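Local coordinates for protein isomaltodextranase (Arthrobacter globiformis, PDB 5AWO) that hydrolyses alpha-1,6-glucosidic linkages of dextran, removing successive isomaltose units from the non-reducing ends of the chains, at residues 75-88 against 118-131. Residues are numbered along the deposited sequence; the frame is centred on the assembly and turned at random.
Sequences YDIACTDGWIEGSS and KMKLGVYYNPLWVH. With ACT (acetate ion), chain C.
One face of the Y124 ring is covered by the backbone of D81 and G82: G82 CA makes a CH-pi contact 3.9 Å from the ring centroid, while I84 CG1 and the acetate methyl group lie at the ring's edge. The D81 carboxylate plane is turned 49° from this ring, with OD1 3.4 Å from Y124 CD2. Over one face of the H131 imidazole sits S88 CA, almost above the centre, and at its edge NE2 gives a nearly straight bond to E85 O, 2.9 Å away and in the ring plane. ND1 accepts from A133 N, capping helix 132-135; the two bonds fix the ring's rotation. I84 packs against the rings of Y124, Y125 and W129. With CG1 set between its backbone N and carbonyl carbon (chi1 52°), CD1 reaches W129 CZ3 at 3.7 Å and CG1 meets Y125 CE1. W129 turns its edge to one face of Y125, CE3 standing over the ring centre; Y125 OH donates to a water that also bonds I84 O and S87 O. Farther back, strands 77-79 and 120-124 pair in parallel. A78 turns both its N and its O to strand 120-124, to K120 O and G122 N, while I77 and C79 bond W41 on strand 39-42; beyond, T80 N bonds G122 O. T80 OG1 then accepts from Y124 N (3.1 Å, 176°), carrying the pairing past the strand end. Y124 OH bonds D201, probably the nucleophile. Neighbouring parallel strands whose C-terminal loops reach the active site are characteristic of the TIM barrel, the catalytic fold of glycoside hydrolase family 27.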
ATOM      1  N   TYR A  75       0.012 -13.838 -11.030  1.00 15.01           N
ATOM      2  CA  TYR A  75       1.007 -13.991  -9.960  1.00 15.45           C
ATOM      3  C   TYR A  75       2.324 -14.297 -10.669  1.00 15.75           C
ATOM      4  O   TYR A  75       2.767 -15.435 -10.699  1.00 17.50           O
ATOM      5  CB  TYR A  75       0.623 -15.106  -8.978  1.00 15.44           C
ATOM      6  CG  TYR A  75      -0.681 -14.864  -8.252  1.00 14.67           C
ATOM      7  CD1 TYR A  75      -1.884 -15.279  -8.794  1.00 14.82           C
ATOM      8  CD2 TYR A  75      -0.706 -14.260  -6.995  1.00 14.61           C
ATOM      9  CE1 TYR A  75      -3.071 -15.086  -8.125  1.00 15.14           C
ATOM     10  CE2 TYR A  75      -1.903 -14.050  -6.328  1.00 13.86           C
ATOM     11  CZ  TYR A  75      -3.065 -14.483  -6.880  1.00 14.74           C
ATOM     12  OH  TYR A  75      -4.224 -14.285  -6.192  1.00 14.98           O
ATOM     13  N   ASP A  76       2.936 -13.255 -11.216  1.00 16.82           N
ATOM     14  CA  ASP A  76       4.073 -13.480 -12.125  1.00 18.01           C
ATOM     15  C   ASP A  76       5.382 -12.985 -11.596  1.00 18.05           C
ATOM     16  O   ASP A  76       6.348 -12.971 -12.322  1.00 20.41           O
ATOM     17  CB  ASP A  76       3.795 -12.921 -13.513  1.00 21.61           C
ATOM     18  CG  ASP A  76       3.458 -11.485 -13.507  1.00 23.94           C
ATOM     19  OD1 ASP A  76       3.737 -10.808 -12.515  1.00 23.97           O
ATOM     20  OD2 ASP A  76       2.875 -11.005 -14.514  1.00 28.67           O
ATOM     21  N   ILE A  77       5.416 -12.575 -10.329  1.00 16.13           N
ATOM     22  CA  ILE A  77       6.670 -12.323  -9.604  1.00 16.10           C
ATOM     23  C   ILE A  77       6.945 -13.462  -8.621  1.00 16.13           C
ATOM     24  O   ILE A  77       6.066 -13.803  -7.835  1.00 16.25           O
ATOM     25  CB  ILE A  77       6.579 -10.999  -8.836  1.00 15.97           C
ATOM     26  CG1 ILE A  77       6.447  -9.795  -9.781  1.00 15.88           C
ATOM     27  CG2 ILE A  77       7.761 -10.844  -7.881  1.00 15.74           C
ATOM     28  CD1 ILE A  77       6.022  -8.521  -9.086  1.00 16.74           C
ATOM     29  N   ALA A  78       8.139 -14.060  -8.677  1.00 15.48           N
ATOM     30  CA  ALA A  78       8.618 -15.013  -7.690  1.00 15.61           C
ATOM     31  C   ALA A  78       9.624 -14.283  -6.828  1.00 15.31           C
ATOM     32  O   ALA A  78      10.653 -13.786  -7.335  1.00 15.69           O
ATOM     33  CB  ALA A  78       9.267 -16.213  -8.349  1.00 16.54           C
ATOM     34  N   CYS A  79       9.312 -14.139  -5.546  1.00 14.32           N
ATOM     35  CA  CYS A  79      10.071 -13.270  -4.646  1.00 14.03           C
ATOM     36  C   CYS A  79      10.809 -14.049  -3.579  1.00 14.51           C
ATOM     37  O   CYS A  79      10.230 -14.924  -2.918  1.00 14.36           O
ATOM     38  CB  CYS A  79       9.114 -12.298  -3.964  1.00 13.97           C
ATOM     39  SG  CYS A  79       9.861 -10.935  -3.008  1.00 14.25           S
ATOM     40  N   THR A  80      12.089 -13.764  -3.403  1.00 14.39           N
ATOM     41  CA  THR A  80      12.840 -14.328  -2.310  1.00 14.44           C
ATOM     42  C   THR A  80      12.447 -13.674  -0.980  1.00 14.18           C
ATOM     43  O   THR A  80      11.604 -12.786  -0.906  1.00 14.33           O
ATOM     44  CB  THR A  80      14.357 -14.215  -2.578  1.00 14.80           C
ATOM     45  OG1 THR A  80      14.736 -12.834  -2.615  1.00 14.51           O
ATOM     46  CG2 THR A  80      14.731 -14.859  -3.908  1.00 15.81           C
ATOM     47  N   ASP A  81      13.063 -14.174   0.085  1.00 14.50           N
ATOM     48  CA  ASP A  81      12.811 -13.666   1.421  1.00 14.00           C
ATOM     49  C   ASP A  81      14.095 -13.681   2.247  1.00 14.26           C
ATOM     50  O   ASP A  81      15.192 -13.496   1.681  1.00 13.59           O
ATOM     51  CB  ASP A  81      11.638 -14.423   2.079  1.00 14.08           C
ATOM     52  CG  ASP A  81      10.934 -13.579   3.126  1.00 14.26           C
ATOM     53  OD1 ASP A  81      10.311 -12.558   2.762  1.00 14.79           O
ATOM     54  OD2 ASP A  81      11.077 -13.955   4.321  1.00 14.89           O
ATOM     55  N   GLY A  82      14.003 -13.791   3.565  1.00 14.09           N
ATOM     56  CA  GLY A  82      15.133 -13.727   4.448  1.00 14.33           C
ATOM     57  C   GLY A  82      15.944 -15.004   4.504  1.00 14.54           C
ATOM     58  O   GLY A  82      16.031 -15.721   3.514  1.00 14.73           O
ATOM     59  N   TRP A  83      16.560 -15.248   5.656  1.00 15.00           N
ATOM     60  CA  TRP A  83      17.527 -16.313   5.827  1.00 15.49           C
ATOM     61  C   TRP A  83      18.670 -16.082   4.836  1.00 15.53           C
ATOM     62  O   TRP A  83      19.074 -17.007   4.137  1.00 16.33           O
ATOM     63  CB  TRP A  83      16.887 -17.708   5.681  1.00 15.79           C
ATOM     64  CG  TRP A  83      15.918 -17.951   6.787  1.00 16.69           C
ATOM     65  CD1 TRP A  83      16.172 -18.580   7.968  1.00 15.85           C
ATOM     66  CD2 TRP A  83      14.550 -17.542   6.833  1.00 15.75           C
ATOM     67  NE1 TRP A  83      15.040 -18.601   8.759  1.00 17.02           N
ATOM     68  CE2 TRP A  83      14.033 -17.968   8.081  1.00 17.04           C
ATOM     69  CE3 TRP A  83      13.707 -16.854   5.959  1.00 16.28           C
ATOM     70  CZ2 TRP A  83      12.719 -17.707   8.477  1.00 16.34           C
ATOM     71  CZ3 TRP A  83      12.374 -16.604   6.362  1.00 17.05           C
ATOM     72  CH2 TRP A  83      11.907 -17.038   7.598  1.00 17.03           C
ATOM     73  N   ILE A  84      19.160 -14.839   4.797  1.00 15.26           N
ATOM     74  CA  ILE A  84      20.221 -14.414   3.860  1.00 15.48           C
ATOM     75  C   ILE A  84      21.596 -14.203   4.462  1.00 15.96           C
ATOM     76  O   ILE A  84      22.520 -13.752   3.759  1.00 15.82           O
ATOM     77  CB  ILE A  84      19.798 -13.230   2.938  1.00 15.29           C
ATOM     78  CG1 ILE A  84      19.222 -12.019   3.699  1.00 15.83           C
ATOM     79  CG2 ILE A  84      18.800 -13.709   1.901  1.00 15.95           C
ATOM     80  CD1 ILE A  84      20.130 -11.404   4.733  1.00 15.06           C
ATOM     81  N   GLU A  85      21.792 -14.547   5.724  1.00 16.43           N
ATOM     82  CA  GLU A  85      23.151 -14.412   6.282  1.00 18.55           C
ATOM     83  C   GLU A  85      24.135 -15.314   5.522  1.00 18.22           C
ATOM     84  O   GLU A  85      25.327 -14.965   5.396  1.00 18.22           O
ATOM     85  CB  GLU A  85      23.168 -14.600   7.804  1.00 21.76           C
ATOM     86  CG  GLU A  85      22.606 -13.389   8.538  1.00 24.69           C
ATOM     87  CD  GLU A  85      22.850 -13.427  10.047  1.00 28.79           C
ATOM     88  OE1 GLU A  85      23.247 -14.497  10.540  1.00 36.48           O
ATOM     89  OE2 GLU A  85      22.627 -12.404  10.752  1.00 30.73           O
ATOM     90  N   GLY A  86      23.649 -16.405   4.956  1.00 17.66           N
ATOM     91  CA  GLY A  86      24.452 -17.317   4.144  1.00 17.48           C
ATOM     92  C   GLY A  86      24.560 -16.939   2.674  1.00 17.70           C
ATOM     93  O   GLY A  86      25.004 -17.738   1.849  1.00 17.99           O
ATOM     94  N   SER A  87      24.137 -15.718   2.332  1.00 16.83           N
ATOM     95  CA  SER A  87      24.434 -15.153   1.011  1.00 17.12           C
ATOM     96  C   SER A  87      25.632 -14.216   1.168  1.00 16.36           C
ATOM     97  O   SER A  87      25.456 -13.032   1.445  1.00 16.01           O
ATOM     98  CB  SER A  87      23.225 -14.407   0.465  1.00 17.78           C
ATOM     99  OG  SER A  87      23.452 -13.938  -0.845  1.00 17.88           O
ATOM    100  N   SER A  88      26.848 -14.761   1.012  1.00 17.27           N
ATOM    101  CA  SER A  88      28.073 -14.008   1.276  1.00 17.51           C
ATOM    102  C   SER A  88      28.839 -13.626   0.036  1.00 18.36           C
ATOM    103  O   SER A  88      29.639 -12.696   0.099  1.00 18.81           O
ATOM    104  CB  SER A  88      29.007 -14.794   2.216  1.00 18.70           C
ATOM    105  OG  SER A  88      29.672 -15.871   1.560  1.00 18.89           O
ATOM    106  N   LYS A 118       7.394 -16.054 -18.594  1.00 25.38           N
ATOM    107  CA  LYS A 118       6.534 -14.867 -18.490  1.00 25.62           C
ATOM    108  C   LYS A 118       6.430 -14.347 -17.034  1.00 23.69           C
ATOM    109  O   LYS A 118       5.395 -13.829 -16.613  1.00 23.81           O
ATOM    110  CB  LYS A 118       5.126 -15.123 -19.049  1.00 29.89           C
ATOM    111  CG  LYS A 118       5.058 -15.777 -20.431  1.00 34.16           C
ATOM    112  CD  LYS A 118       3.613 -16.134 -20.780  1.00 38.43           C
ATOM    113  CE  LYS A 118       3.518 -17.201 -21.850  1.00 42.79           C
ATOM    114  NZ  LYS A 118       4.106 -16.759 -23.139  1.00 45.32           N
ATOM    115  N   MET A 119       7.536 -14.461 -16.304  1.00 20.92           N
ATOM    116  CA  MET A 119       7.580 -14.090 -14.886  1.00 19.38           C
ATOM    117  C   MET A 119       8.782 -13.182 -14.630  1.00 20.33           C
ATOM    118  O   MET A 119       9.679 -13.037 -15.485  1.00 20.90           O
ATOM    119  CB  MET A 119       7.681 -15.349 -14.044  1.00 20.23           C
ATOM    120  CG  MET A 119       6.426 -16.211 -14.090  1.00 20.53           C
ATOM    121  SD  MET A 119       6.507 -17.685 -13.102  1.00 21.12           S
ATOM    122  CE  MET A 119       6.442 -16.987 -11.444  1.00 22.66           C
ATOM    123  N   LYS A 120       8.798 -12.596 -13.432  1.00 19.39           N
ATOM    124  CA  LYS A 120       9.813 -11.640 -13.003  1.00 20.00           C
ATOM    125  C   LYS A 120      10.336 -12.024 -11.623  1.00 19.55           C
ATOM    126  O   LYS A 120       9.667 -12.728 -10.847  1.00 17.97           O
ATOM    127  CB  LYS A 120       9.238 -10.235 -12.959  1.00 21.53           C
ATOM    128  CG  LYS A 120       8.789  -9.717 -14.328  1.00 25.40           C
ATOM    129  CD  LYS A 120       7.986  -8.426 -14.246  1.00 28.93           C
ATOM    130  CE  LYS A 120       6.938  -8.356 -15.366  1.00 32.49           C
ATOM    131  NZ  LYS A 120       6.063  -7.143 -15.408  1.00 33.76           N
ATOM    132  N   LEU A 121      11.547 -11.576 -11.330  1.00 17.87           N
ATOM    133  CA  LEU A 121      12.190 -11.776 -10.043  1.00 16.57           C
ATOM    134  C   LEU A 121      11.873 -10.677  -9.052  1.00 16.18           C
ATOM    135  O   LEU A 121      12.062  -9.503  -9.327  1.00 15.90           O
ATOM    136  CB  LEU A 121      13.710 -11.779 -10.255  1.00 16.95           C
ATOM    137  CG  LEU A 121      14.591 -11.955  -9.019  1.00 17.29           C
ATOM    138  CD1 LEU A 121      14.415 -13.320  -8.388  1.00 18.08           C
ATOM    139  CD2 LEU A 121      16.048 -11.704  -9.392  1.00 18.55           C
ATOM    140  N   GLY A 122      11.419 -11.071  -7.856  1.00 14.99           N
ATOM    141  CA  GLY A 122      11.311 -10.167  -6.723  1.00 15.09           C
ATOM    142  C   GLY A 122      12.394 -10.478  -5.725  1.00 13.65           C
ATOM    143  O   GLY A 122      12.720 -11.639  -5.486  1.00 14.62           O
ATOM    144  N   VAL A 123      13.024  -9.424  -5.188  1.00 14.28           N
ATOM    145  CA  VAL A 123      14.130  -9.602  -4.272  1.00 14.12           C
ATOM    146  C   VAL A 123      13.852  -9.022  -2.887  1.00 13.72           C
ATOM    147  O   VAL A 123      13.453  -7.874  -2.766  1.00 13.82           O
ATOM    148  CB  VAL A 123      15.436  -8.992  -4.822  1.00 15.23           C
ATOM    149  CG1 VAL A 123      16.545  -9.031  -3.771  1.00 15.71           C
ATOM    150  CG2 VAL A 123      15.884  -9.769  -6.046  1.00 15.78           C
ATOM    151  N   TYR A 124      14.115  -9.849  -1.885  1.00 13.69           N
ATOM    152  CA  TYR A 124      14.185  -9.402  -0.484  1.00 13.27           C
ATOM    153  C   TYR A 124      15.630  -9.034  -0.164  1.00 13.33           C
ATOM    154  O   TYR A 124      16.521  -9.878  -0.192  1.00 14.55           O
ATOM    155  CB  TYR A 124      13.703 -10.526   0.407  1.00 13.49           C
ATOM    156  CG  TYR A 124      13.832 -10.345   1.906  1.00 13.81           C
ATOM    157  CD1 TYR A 124      15.049 -10.491   2.565  1.00 13.68           C
ATOM    158  CD2 TYR A 124      12.706 -10.114   2.694  1.00 14.28           C
ATOM    159  CE1 TYR A 124      15.162 -10.357   3.939  1.00 14.84           C
ATOM    160  CE2 TYR A 124      12.825 -10.025   4.070  1.00 14.95           C
ATOM    161  CZ  TYR A 124      14.042 -10.148   4.681  1.00 14.56           C
ATOM    162  OH  TYR A 124      14.169 -10.037   6.063  1.00 16.24           O
ATOM    163  N   TYR A 125      15.883  -7.758   0.040  1.00 13.07           N
ATOM    164  CA  TYR A 125      17.160  -7.331   0.611  1.00 12.90           C
ATOM    165  C   TYR A 125      17.047  -5.920   1.139  1.00 13.16           C
ATOM    166  O   TYR A 125      16.253  -5.132   0.674  1.00 14.08           O
ATOM    167  CB  TYR A 125      18.332  -7.426  -0.406  1.00 12.52           C
ATOM    168  CG  TYR A 125      19.627  -7.783   0.291  1.00 12.87           C
ATOM    169  CD1 TYR A 125      19.866  -9.084   0.728  1.00 13.20           C
ATOM    170  CD2 TYR A 125      20.633  -6.825   0.496  1.00 13.56           C
ATOM    171  CE1 TYR A 125      21.020  -9.422   1.409  1.00 13.55           C
ATOM    172  CE2 TYR A 125      21.782  -7.152   1.190  1.00 13.45           C
ATOM    173  CZ  TYR A 125      21.988  -8.452   1.624  1.00 13.39           C
ATOM    174  OH  TYR A 125      23.149  -8.755   2.302  1.00 14.92           O
ATOM    175  N   ASN A 126      17.898  -5.623   2.118  1.00 13.49           N
ATOM    176  CA  ASN A 126      17.982  -4.288   2.685  1.00 13.71           C
ATOM    177  C   ASN A 126      19.332  -3.725   2.260  1.00 13.12           C
ATOM    178  O   ASN A 126      20.359  -4.265   2.641  1.00 13.33           O
ATOM    179  CB  ASN A 126      17.842  -4.338   4.213  1.00 13.69           C
ATOM    180  CG  ASN A 126      17.777  -2.961   4.833  1.00 13.64           C
ATOM    181  OD1 ASN A 126      18.440  -2.026   4.340  1.00 14.31           O
ATOM    182  ND2 ASN A 126      16.982  -2.792   5.899  1.00 13.83           N
ATOM    183  N   PRO A 127      19.326  -2.638   1.467  1.00 12.95           N
ATOM    184  CA  PRO A 127      20.605  -2.144   0.922  1.00 14.18           C
ATOM    185  C   PRO A 127      21.466  -1.405   1.929  1.00 14.70           C
ATOM    186  O   PRO A 127      22.551  -0.915   1.548  1.00 15.17           O
ATOM    187  CB  PRO A 127      20.166  -1.249  -0.204  1.00 14.44           C
ATOM    188  CG  PRO A 127      18.853  -0.699   0.273  1.00 13.64           C
ATOM    189  CD  PRO A 127      18.196  -1.830   1.007  1.00 13.58           C
ATOM    190  N   LEU A 128      21.039  -1.337   3.193  1.00 14.66           N
ATOM    191  CA  LEU A 128      21.910  -0.902   4.270  1.00 16.15           C
ATOM    192  C   LEU A 128      22.632  -2.048   4.966  1.00 15.84           C
ATOM    193  O   LEU A 128      23.371  -1.824   5.939  1.00 16.80           O
ATOM    194  CB  LEU A 128      21.180  -0.005   5.281  1.00 18.35           C
ATOM    195  CG  LEU A 128      21.398   1.467   4.852  1.00 21.08           C
ATOM    196  CD1 LEU A 128      20.544   1.836   3.668  1.00 20.91           C
ATOM    197  CD2 LEU A 128      21.102   2.404   5.998  1.00 23.41           C
ATOM    198  N   TRP A 129      22.427  -3.274   4.501  1.00 14.54           N
ATOM    199  CA  TRP A 129      23.208  -4.399   4.959  1.00 15.21           C
ATOM    200  C   TRP A 129      24.518  -4.411   4.192  1.00 16.59           C
ATOM    201  O   TRP A 129      24.518  -4.242   2.953  1.00 17.65           O
ATOM    202  CB  TRP A 129      22.496  -5.752   4.786  1.00 15.36           C
ATOM    203  CG  TRP A 129      21.435  -6.034   5.816  1.00 14.57           C
ATOM    204  CD1 TRP A 129      21.427  -5.643   7.108  1.00 15.05           C
ATOM    205  CD2 TRP A 129      20.244  -6.785   5.611  1.00 14.43           C
ATOM    206  NE1 TRP A 129      20.273  -6.106   7.738  1.00 14.84           N
ATOM    207  CE2 TRP A 129      19.534  -6.798   6.829  1.00 14.56           C
ATOM    208  CE3 TRP A 129      19.708  -7.461   4.514  1.00 13.85           C
ATOM    209  CZ2 TRP A 129      18.316  -7.464   6.980  1.00 13.70           C
ATOM    210  CZ3 TRP A 129      18.481  -8.091   4.650  1.00 14.56           C
ATOM    211  CH2 TRP A 129      17.795  -8.088   5.880  1.00 14.98           C
ATOM    212  N   VAL A 130      25.603  -4.653   4.916  1.00 16.07           N
ATOM    213  CA  VAL A 130      26.911  -4.851   4.312  1.00 17.05           C
ATOM    214  C   VAL A 130      27.450  -6.179   4.826  1.00 15.71           C
ATOM    215  O   VAL A 130      27.631  -6.342   6.053  1.00 16.09           O
ATOM    216  CB  VAL A 130      27.862  -3.692   4.694  1.00 16.90           C
ATOM    217  CG1 VAL A 130      29.149  -3.803   3.906  1.00 17.40           C
ATOM    218  CG2 VAL A 130      27.215  -2.329   4.470  1.00 17.53           C
ATOM    219  N   HIS A 131      27.709  -7.127   3.947  1.00 16.08           N
ATOM    220  CA  HIS A 131      28.107  -8.448   4.427  1.00 16.15           C
ATOM    221  C   HIS A 131      29.518  -8.425   5.002  1.00 18.06           C
ATOM    222  O   HIS A 131      30.419  -7.834   4.410  1.00 17.62           O
ATOM    223  CB  HIS A 131      28.024  -9.518   3.341  1.00 17.16           C
ATOM    224  CG  HIS A 131      27.855 -10.885   3.901  1.00 17.53           C
ATOM    225  ND1 HIS A 131      28.870 -11.565   4.545  1.00 17.13           N
ATOM    226  CD2 HIS A 131      26.746 -11.645   4.059  1.00 17.77           C
ATOM    227  CE1 HIS A 131      28.416 -12.725   4.981  1.00 18.92           C
ATOM    228  NE2 HIS A 131      27.120 -12.787   4.714  1.00 18.37           N
TER
HETATM  229  C   ACT C 702      18.198 -12.462   7.897  1.00 21.74           C
HETATM  230  O   ACT C 702      18.564 -12.732   9.044  1.00 24.32           O
HETATM  231  OXT ACT C 702      18.425 -13.241   6.988  1.00 22.09           O
HETATM  232  CH3 ACT C 702      17.425 -11.207   7.652  1.00 21.99           C
HETATM  233  O   HOH W   1       5.766 -11.111 -16.375  1.00 37.20           O
HETATM  234  O   HOH W   2      16.555 -12.614  -0.669  1.00 14.37           O
HETATM  235  O   HOH W   3      23.586 -11.364   2.589  1.00 15.08           O